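Local atomic coordinates of gentamicin resistance protein (Enterococcus gallinarum, PDB entry 6CTZ), a protein that phosphorylates aminoglycoside antibiotics, probably at the 2"-hydroxyl with a guanine nucleotide as donor, and so confers resistance to drugs such as gentamicin and kanamycin. Residues 128-131 with 132-135; 171-174 with 175-179; 202-205 with 206-209. The protein carries 2 engineered substitutions. All blocks are in the same frame, centred on the assembly; numbering follows the deposited sequence. Where two conformers were deposited one is given.

Contact 1 of 3, residues 128-131 with 132-135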
ATOM      1  N   VAL A 128      -7.216 -12.222 -13.332  1.00 12.47           N
ATOM      2  CA  VAL A 128      -8.128 -11.374 -12.565  0.68 12.73           C
ATOM      3  C   VAL A 128      -9.262 -12.199 -11.963  1.00 12.44           C
ATOM      4  O   VAL A 128      -9.685 -11.978 -10.822  1.00 12.96           O
ATOM      5  CB  VAL A 128      -8.642 -10.229 -13.458  0.68 13.83           C
ATOM      6  CG1 VAL A 128      -9.859  -9.553 -12.853  0.68 16.01           C
ATOM      7  CG2 VAL A 128      -7.513  -9.213 -13.735  0.68 13.85           C
ATOM      8  N   GLU A 129      -9.784 -13.163 -12.735  1.00 12.36           N
ATOM      9  CA  GLU A 129     -10.895 -13.979 -12.244  1.00 12.57           C
ATOM     10  C   GLU A 129     -10.495 -14.819 -11.036  1.00 13.03           C
ATOM     11  O   GLU A 129     -11.306 -15.015 -10.125  1.00 13.19           O
ATOM     12  CB  GLU A 129     -11.468 -14.850 -13.365  1.00 14.22           C
ATOM     13  CG  GLU A 129     -10.577 -15.985 -13.857  1.00 16.23           C
ATOM     14  CD  GLU A 129      -9.530 -15.570 -14.882  1.00 17.96           C
ATOM     15  OE1 GLU A 129      -9.359 -14.351 -15.150  1.00 17.44           O
ATOM     16  OE2 GLU A 129      -8.872 -16.486 -15.418  1.00 20.20           O
ATOM     17  N   THR A 130      -9.247 -15.294 -10.993  1.00 12.73           N
ATOM     18  CA  THR A 130      -8.787 -16.032  -9.822  1.00 13.34           C
ATOM     19  C   THR A 130      -8.719 -15.120  -8.605  1.00 13.39           C
ATOM     20  O   THR A 130      -9.141 -15.494  -7.502  1.00 13.46           O
ATOM     21  CB  THR A 130      -7.419 -16.639 -10.122  1.00 15.05           C
ATOM     22  OG1 THR A 130      -7.536 -17.509 -11.259  1.00 16.42           O
ATOM     23  CG2 THR A 130      -6.897 -17.429  -8.916  1.00 16.72           C
ATOM     24  N   ALA A 131      -8.202 -13.907  -8.789  1.00 12.71           N
ATOM     25  CA  ALA A 131      -8.178 -12.952  -7.689  1.00 11.81           C
ATOM     26  C   ALA A 131      -9.584 -12.625  -7.195  1.00 11.34           C
ATOM     27  O   ALA A 131      -9.826 -12.609  -5.981  1.00 12.17           O
ATOM     28  CB  ALA A 131      -7.438 -11.686  -8.118  1.00 12.86           C
ATOM     29  N   ILE A 132     -10.534 -12.383  -8.112  1.00 11.37           N
ATOM     30  CA  ILE A 132     -11.897 -12.073  -7.681  1.00 11.75           C
ATOM     31  C   ILE A 132     -12.480 -13.230  -6.875  1.00 11.63           C
ATOM     32  O   ILE A 132     -13.159 -13.022  -5.858  1.00 13.53           O
ATOM     33  CB  ILE A 132     -12.791 -11.703  -8.879  1.00 12.53           C
ATOM     34  CG1 ILE A 132     -12.268 -10.445  -9.578  1.00 13.63           C
ATOM     35  CG2 ILE A 132     -14.233 -11.487  -8.422  1.00 13.59           C
ATOM     36  CD1 ILE A 132     -12.948 -10.192 -10.925  1.00 15.20           C
ATOM     37  N   SER A 133     -12.221 -14.468  -7.316  1.00 11.97           N
ATOM     38  CA  SER A 133     -12.713 -15.642  -6.600  1.00 13.67           C
ATOM     39  C   SER A 133     -12.132 -15.736  -5.193  1.00 14.05           C
ATOM     40  O   SER A 133     -12.737 -16.376  -4.325  1.00 16.61           O
ATOM     41  CB  SER A 133     -12.381 -16.900  -7.407  1.00 15.45           C
ATOM     42  OG  SER A 133     -11.040 -17.322  -7.189  1.00 17.74           O
ATOM     43  N   ALA A 134     -10.972 -15.123  -4.956  1.00 13.19           N
ATOM     44  CA  ALA A 134     -10.321 -15.086  -3.654  1.00 14.43           C
ATOM     45  C   ALA A 134     -10.747 -13.890  -2.812  1.00 14.98           C
ATOM     46  O   ALA A 134     -10.106 -13.603  -1.798  1.00 18.83           O
ATOM     47  CB  ALA A 134      -8.799 -15.098  -3.822  1.00 15.64           C
ATOM     48  N   GLY A 135     -11.798 -13.180  -3.212  1.00 13.28           N
ATOM     49  CA  GLY A 135     -12.292 -12.057  -2.443  1.00 13.53           C
ATOM     50  C   GLY A 135     -11.660 -10.718  -2.757  1.00 12.47           C
ATOM     51  O   GLY A 135     -11.892  -9.756  -2.010  1.00 14.82           O
TER
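T130 O receives two donors from the following turn, the hydroxyl S133 OG at 2.7 Å and, through a weak and bent bond, A134 N at 3.2 Å. S133 OG gets there because chi1 (82°) sets it between its own N and carbonyl carbon, folding it back over the turn to meet the carbonyl 22° from its plane. Regular backbone bonds hold the rest of the turn: I132 N to V128 O (2.9 Å) and S133 N to E129 O (3.0 Å). A134 N also bonds to A131 O at 2.9 Å, but from well above that carbonyl plane, an i+3 bond consistent with a tighter last turn as helix 128-133 stops. It stops in a Schellman motif: G135, with positive phi (88°), is its C-prime residue, G135 N returns to I132 O, and the residue after it turns its N to A131 O. Apolar contact is confined to one flank, where I132 CD1 meets V128 CG1 at 3.7 Å, the side chains lying obliquely across one another; V128 has a second conformer, so this contact may not be constant. Both residues, with A131, also rest on I220, while T130 and A134 touch L61 of helix 46-62.

Contact 2 of 3, residues 171-174 with 175-179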
ATOM      1  N   ARG A 171      -7.453  19.799  -9.987  1.00 17.52           N
ATOM      2  CA  ARG A 171      -6.854  18.469 -10.029  1.00 16.81           C
ATOM      3  C   ARG A 171      -7.915  17.394 -10.230  1.00 16.96           C
ATOM      4  O   ARG A 171      -7.742  16.485 -11.048  1.00 17.00           O
ATOM      5  CB  ARG A 171      -6.044  18.213  -8.757  1.00 16.56           C
ATOM      6  CG  ARG A 171      -4.916  19.213  -8.530  1.00 16.90           C
ATOM      7  CD  ARG A 171      -3.787  19.006  -9.528  1.00 16.00           C
ATOM      8  NE  ARG A 171      -2.913  17.890  -9.146  1.00 14.97           N
ATOM      9  CZ  ARG A 171      -1.844  17.506  -9.840  1.00 14.72           C
ATOM     10  NH1 ARG A 171      -1.520  18.119 -10.979  1.00 15.72           N
ATOM     11  NH2 ARG A 171      -1.101  16.496  -9.410  1.00 15.56           N
ATOM     12  N   PHE A 172      -9.023  17.481  -9.492  1.00 18.13           N
ATOM     13  CA  PHE A 172     -10.109  16.525  -9.690  1.00 18.70           C
ATOM     14  C   PHE A 172     -10.651  16.597 -11.114  1.00 19.58           C
ATOM     15  O   PHE A 172     -10.861  15.566 -11.760  1.00 20.17           O
ATOM     16  CB  PHE A 172     -11.223  16.761  -8.671  1.00 19.67           C
ATOM     17  CG  PHE A 172     -10.970  16.129  -7.330  1.00 19.67           C
ATOM     18  CD1 PHE A 172     -11.070  14.755  -7.155  1.00 20.13           C
ATOM     19  CD2 PHE A 172     -10.654  16.915  -6.234  1.00 21.01           C
ATOM     20  CE1 PHE A 172     -10.850  14.180  -5.908  1.00 20.42           C
ATOM     21  CE2 PHE A 172     -10.436  16.347  -4.987  1.00 21.66           C
ATOM     22  CZ  PHE A 172     -10.528  14.973  -4.830  1.00 21.91           C
ATOM     23  N   GLN A 173     -10.876  17.813 -11.623  1.00 19.96           N
ATOM     24  CA  GLN A 173     -11.408  17.934 -12.975  0.58 20.78           C
ATOM     25  C   GLN A 173     -10.406  17.463 -14.023  1.00 19.65           C
ATOM     26  O   GLN A 173     -10.798  16.844 -15.019  1.00 20.27           O
ATOM     27  CB  GLN A 173     -11.885  19.360 -13.246  0.58 23.00           C
ATOM     28  CG  GLN A 173     -13.130  19.734 -12.452  0.58 25.37           C
ATOM     29  CD  GLN A 173     -14.163  18.620 -12.431  0.58 28.04           C
ATOM     30  OE1 GLN A 173     -14.344  17.945 -11.416  0.58 29.59           O
ATOM     31  NE2 GLN A 173     -14.839  18.417 -13.555  0.58 29.04           N
ATOM     32  N   SER A 174      -9.113  17.722 -13.816  1.00 17.83           N
ATOM     33  CA  SER A 174      -8.114  17.263 -14.777  1.00 17.60           C
ATOM     34  C   SER A 174      -8.104  15.743 -14.885  1.00 17.31           C
ATOM     35  O   SER A 174      -7.927  15.190 -15.979  1.00 19.03           O
ATOM     36  CB  SER A 174      -6.733  17.799 -14.402  1.00 18.49           C
ATOM     37  OG  SER A 174      -6.660  19.196 -14.633  1.00 19.58           O
ATOM     38  N   TYR A 175      -8.301  15.050 -13.765  1.00 16.54           N
ATOM     39  CA  TYR A 175      -8.429  13.600 -13.832  1.00 16.60           C
ATOM     40  C   TYR A 175      -9.749  13.207 -14.485  1.00 17.27           C
ATOM     41  O   TYR A 175      -9.768  12.457 -15.467  1.00 18.25           O
ATOM     42  CB  TYR A 175      -8.311  12.977 -12.434  1.00 16.52           C
ATOM     43  CG  TYR A 175      -8.620  11.495 -12.440  1.00 15.24           C
ATOM     44  CD1 TYR A 175      -7.662  10.568 -12.834  1.00 14.74           C
ATOM     45  CD2 TYR A 175      -9.881  11.030 -12.095  1.00 15.97           C
ATOM     46  CE1 TYR A 175      -7.946   9.215 -12.865  1.00 15.22           C
ATOM     47  CE2 TYR A 175     -10.180   9.686 -12.131  1.00 16.56           C
ATOM     48  CZ  TYR A 175      -9.206   8.778 -12.506  1.00 16.68           C
ATOM     49  OH  TYR A 175      -9.496   7.432 -12.540  1.00 17.15           O
ATOM     50  N   MET A 176     -10.863  13.730 -13.961  1.00 19.01           N
ATOM     51  CA  MET A 176     -12.176  13.198 -14.314  1.00 21.96           C
ATOM     52  C   MET A 176     -12.537  13.437 -15.776  1.00 24.30           C
ATOM     53  O   MET A 176     -13.246  12.617 -16.371  1.00 26.43           O
ATOM     54  CB  MET A 176     -13.255  13.778 -13.394  1.00 24.06           C
ATOM     55  CG  MET A 176     -13.151  13.313 -11.940  1.00 27.18           C
ATOM     56  SD  MET A 176     -13.454  11.546 -11.659  1.00 30.80           S
ATOM     57  CE  MET A 176     -15.004  11.316 -12.519  1.00 31.45           C
ATOM     58  N   THR A 177     -12.067  14.532 -16.374  1.00 24.86           N
ATOM     59  CA  THR A 177     -12.492  14.900 -17.723  1.00 26.20           C
ATOM     60  C   THR A 177     -11.581  14.378 -18.828  1.00 26.95           C
ATOM     61  O   THR A 177     -11.827  14.684 -20.000  1.00 28.88           O
ATOM     62  CB  THR A 177     -12.634  16.423 -17.857  1.00 28.14           C
ATOM     63  OG1 THR A 177     -11.352  17.042 -17.700  1.00 28.19           O
ATOM     64  CG2 THR A 177     -13.599  16.969 -16.820  1.00 29.42           C
ATOM     65  N   HIS A 178     -10.554  13.597 -18.508  1.00 26.38           N
ATOM     66  CA  HIS A 178      -9.618  13.110 -19.524  1.00 26.61           C
ATOM     67  C   HIS A 178      -9.659  11.593 -19.620  1.00 25.19           C
ATOM     68  O   HIS A 178      -9.125  10.905 -18.727  1.00 23.14           O
ATOM     69  CB  HIS A 178      -8.193  13.570 -19.221  1.00 28.96           C
ATOM     70  CG  HIS A 178      -7.953  15.016 -19.505  1.00 30.64           C
ATOM     71  ND1 HIS A 178      -8.092  15.994 -18.545  1.00 31.46           N
ATOM     72  CD2 HIS A 178      -7.594  15.656 -20.644  1.00 32.46           C
ATOM     73  CE1 HIS A 178      -7.818  17.173 -19.075  1.00 32.31           C
ATOM     74  NE2 HIS A 178      -7.515  16.995 -20.349  1.00 33.26           N
ATOM     75  N   PRO A 179     -10.257  11.030 -20.675  1.00 25.59           N
ATOM     76  CA  PRO A 179     -10.239   9.566 -20.840  1.00 25.64           C
ATOM     77  C   PRO A 179      -8.845   8.974 -20.855  1.00 23.88           C
ATOM     78  O   PRO A 179      -8.679   7.795 -20.514  1.00 23.58           O
ATOM     79  CB  PRO A 179     -10.956   9.355 -22.181  1.00 27.02           C
ATOM     80  CG  PRO A 179     -11.842  10.543 -22.311  1.00 27.47           C
ATOM     81  CD  PRO A 179     -11.088  11.691 -21.695  1.00 26.12           C
TER
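Q173 O is gripped by both donors of T177, the backbone N at 3.0 Å and the hydroxyl OG1 at 2.7 Å, which reach it from opposite faces of its carbonyl plane. With chi1 at 65°, OG1 is tucked between the residue's own N and carbonyl carbon and can therefore double the main-chain bond. One residue on, H178 ND1 donates to S174 O at 2.7 Å; the bond lies in the carbonyl plane on a lone pair, although the acceptor stands 19° out of the imidazole plane. Earlier in the last turn, Y175 N bonds to R171 O, and M176 N to F172 O at 2.9 Å. M176 CG comes within 3.2 Å of the same F172 O, and its bent chain brings SD in plane to the edge of the Y175 ring.

This is the end of helix 162-176, and H178 is also the N-cap residue of helix 179-182, on which the Y175 side chain packs. Toward helix 251-276, F172 stacks on F264, and R171 hydrogen-bonds to T263 and S259.

The two carbonyls are served differently. Q173 O keeps its helical amide and gains the hydroxyl as a second donor, whereas S174 O takes a side-chain N-H from H178, the residue whose amide would serve it in a longer helix. The ND1 bond implies that this ring nitrogen carries a proton, and the partly negative helix end would probably favour both contacts.

Contact 3 of 3, residues 202-205 with 206-209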
ATOM      1  N   LEU A 202      20.366  -5.548   1.307  1.00 14.41           N
ATOM      2  CA  LEU A 202      21.299  -4.753   0.527  1.00 16.13           C
ATOM      3  C   LEU A 202      22.690  -5.378   0.453  1.00 16.17           C
ATOM      4  O   LEU A 202      23.522  -4.894  -0.318  1.00 19.69           O
ATOM      5  CB  LEU A 202      21.326  -3.315   1.060  1.00 17.64           C
ATOM      6  CG  LEU A 202      19.980  -2.587   0.894  1.00 19.54           C
ATOM      7  CD1 LEU A 202      19.970  -1.224   1.565  1.00 20.22           C
ATOM      8  CD2 LEU A 202      19.638  -2.431  -0.573  1.00 21.57           C
ATOM      9  N   ASN A 203      22.956  -6.450   1.211  1.00 16.65           N
ATOM     10  CA  ASN A 203      24.188  -7.208   1.011  1.00 18.70           C
ATOM     11  C   ASN A 203      24.202  -7.930  -0.326  1.00 20.42           C
ATOM     12  O   ASN A 203      25.284  -8.230  -0.841  1.00 22.47           O
ATOM     13  CB  ASN A 203      24.401  -8.200   2.153  1.00 19.37           C
ATOM     14  CG  ASN A 203      24.445  -7.522   3.493  1.00 20.72           C
ATOM     15  OD1 ASN A 203      25.383  -6.796   3.785  1.00 21.57           O
ATOM     16  ND2 ASN A 203      23.422  -7.741   4.310  1.00 21.50           N
ATOM     17  N   SER A 204      23.034  -8.223  -0.893  1.00 20.66           N
ATOM     18  CA  SER A 204      22.946  -8.828  -2.217  0.67 21.71           C
ATOM     19  C   SER A 204      22.943  -7.713  -3.253  1.00 23.36           C
ATOM     20  O   SER A 204      21.951  -6.993  -3.401  1.00 25.51           O
ATOM     21  CB  SER A 204      21.688  -9.677  -2.345  0.67 23.17           C
ATOM     22  OG  SER A 204      21.566 -10.119  -3.681  0.67 23.91           O
ATOM     23  N   ARG A 205      24.053  -7.579  -3.983  1.00 24.95           N
ATOM     24  CA  ARG A 205      24.188  -6.498  -4.957  1.00 27.21           C
ATOM     25  C   ARG A 205      23.135  -6.603  -6.053  1.00 25.97           C
ATOM     26  O   ARG A 205      22.472  -5.616  -6.396  1.00 26.38           O
ATOM     27  CB  ARG A 205      25.586  -6.528  -5.579  1.00 30.22           C
ATOM     28  CG  ARG A 205      26.727  -6.161  -4.640  1.00 32.67           C
ATOM     29  CD  ARG A 205      26.678  -4.689  -4.253  1.00 34.65           C
ATOM     30  NE  ARG A 205      26.246  -4.506  -2.872  1.00 35.65           N
ATOM     31  CZ  ARG A 205      27.060  -4.592  -1.822  1.00 35.86           C
ATOM     32  NH1 ARG A 205      26.589  -4.413  -0.592  1.00 35.23           N
ATOM     33  NH2 ARG A 205      28.345  -4.867  -2.000  1.00 36.74           N
ATOM     34  N   GLN A 206      22.974  -7.788  -6.622  1.00 24.50           N
ATOM     35  CA  GLN A 206      22.151  -7.908  -7.816  1.00 24.95           C
ATOM     36  C   GLN A 206      20.678  -8.136  -7.520  1.00 22.76           C
ATOM     37  O   GLN A 206      19.842  -7.858  -8.386  1.00 22.68           O
ATOM     38  CB  GLN A 206      22.698  -8.999  -8.742  1.00 27.64           C
ATOM     39  CG  GLN A 206      24.105  -8.702  -9.248  1.00 29.19           C
ATOM     40  CD  GLN A 206      24.233  -7.295  -9.815  0.53 29.74           C
ATOM     41  OE1 GLN A 206      24.819  -6.412  -9.189  0.31 30.10           O
ATOM     42  NE2 GLN A 206      23.681  -7.083 -11.004  1.00 30.25           N
ATOM     43  N   THR A 207      20.335  -8.594  -6.315  1.00 21.46           N
ATOM     44  CA  THR A 207      18.950  -8.924  -5.965  1.00 20.44           C
ATOM     45  C   THR A 207      18.618  -8.382  -4.573  1.00 17.26           C
ATOM     46  O   THR A 207      18.318  -9.130  -3.645  1.00 17.71           O
ATOM     47  CB  THR A 207      18.748 -10.436  -6.066  1.00 23.14           C
ATOM     48  OG1 THR A 207      19.383 -10.902  -7.266  1.00 26.07           O
ATOM     49  CG2 THR A 207      17.278 -10.782  -6.137  1.00 23.57           C
ATOM     50  N   PRO A 208      18.646  -7.058  -4.408  1.00 13.93           N
ATOM     51  CA  PRO A 208      18.435  -6.486  -3.065  1.00 13.45           C
ATOM     52  C   PRO A 208      17.003  -6.566  -2.541  1.00 12.82           C
ATOM     53  O   PRO A 208      16.820  -6.523  -1.320  1.00 15.13           O
ATOM     54  CB  PRO A 208      18.857  -5.026  -3.251  1.00 14.90           C
ATOM     55  CG  PRO A 208      18.585  -4.769  -4.723  1.00 14.88           C
ATOM     56  CD  PRO A 208      18.990  -6.026  -5.401  1.00 14.95           C
ATOM     57  N   LEU A 209      15.982  -6.632  -3.394  1.00 11.68           N
ATOM     58  CA  LEU A 209      14.614  -6.748  -2.902  1.00 11.68           C
ATOM     59  C   LEU A 209      14.348  -8.209  -2.570  1.00 11.15           C
ATOM     60  O   LEU A 209      14.511  -9.081  -3.427  1.00 13.45           O
ATOM     61  CB  LEU A 209      13.636  -6.265  -3.968  1.00 11.52           C
ATOM     62  CG  LEU A 209      12.178  -6.220  -3.503  1.00 11.74           C
ATOM     63  CD1 LEU A 209      11.962  -5.170  -2.414  1.00 13.36           C
ATOM     64  CD2 LEU A 209      11.254  -5.965  -4.692  1.00 13.32           C
TER
HETATM   65  O   HOH W   1      24.098 -10.282  -6.010  1.00 48.07           O
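L202 lays its CD2 methyl against the P208 ring, 3.8 Å from CB, the two side chains crossing at about a right angle. That is the apolar closure of the loop; the same ring is bordered by backbone oxygens, since P208 CD lies 3.6 Å from R205 O and P208 CB 3.7 Å from S204 O. P208 N has no hydrogen to give S204 O, and the direct hydrogen bond across the turn runs instead from T207 N to S204 OG.

In the S204 conformer that makes it, OG lies anti to the backbone N (chi1 173°) and accepts from T207 N at 3.3 Å, a long and somewhat bent bond with an N-H...O angle of 140°. A second conformer exists, for which the bond is not certain. A water takes the hydrogen of Q206 N at 2.8 Å and makes a weak contact of 3.4 Å with the same S204 OG, a loose link between the two residues.

R205 braces the first half of the loop on itself. Bends at its second and third torsions curl the side chain back, so that NH1 donates to L202 O at 3.1 Å and one guanidinium face lies over N203 O, offset toward its rim. R205 CB also lies beside Q206 OE1.

The loop joins strands 198-200 and 209-212, antiparallel neighbours in a three-stranded sheet, as a beta-hairpin connection at whose base the P208 backbone carbonyl pairs with N201. Helix 106-125 borders the second half: R111 bonds to Q206 O, Q115 to L209 N, and R111, L112 and Q115 pack on P208, while L202 rests on L104.

In the fold
Along the chain the three contacts follow in series, each closed before the next opens, and all belong to the phosphotransferase-family fold. Contact 1 ends helix 128-133, contact 2 ends helix 162-176, and contact 3 is the hairpin turn between strands 198-200 and 209-212. None touches another. The centres of contact 1 and contact 2 are about 29 Å apart. Contact 3 is centred about 32 Å from contact 1 and about 40 Å from contact 2. They share no helix or strand. Contact 1 packs on helix 46-62, whose E51 binds magnesium in a crystal structure of the protein, though not in this model; contact 2 lies against helix 251-276, which contributes residues to the kanamycin pocket; contact 3 lies away from the nucleotide, metal and kanamycin sites. They are thus two helix ends and one hairpin turn, separate features of the kinase-like fold.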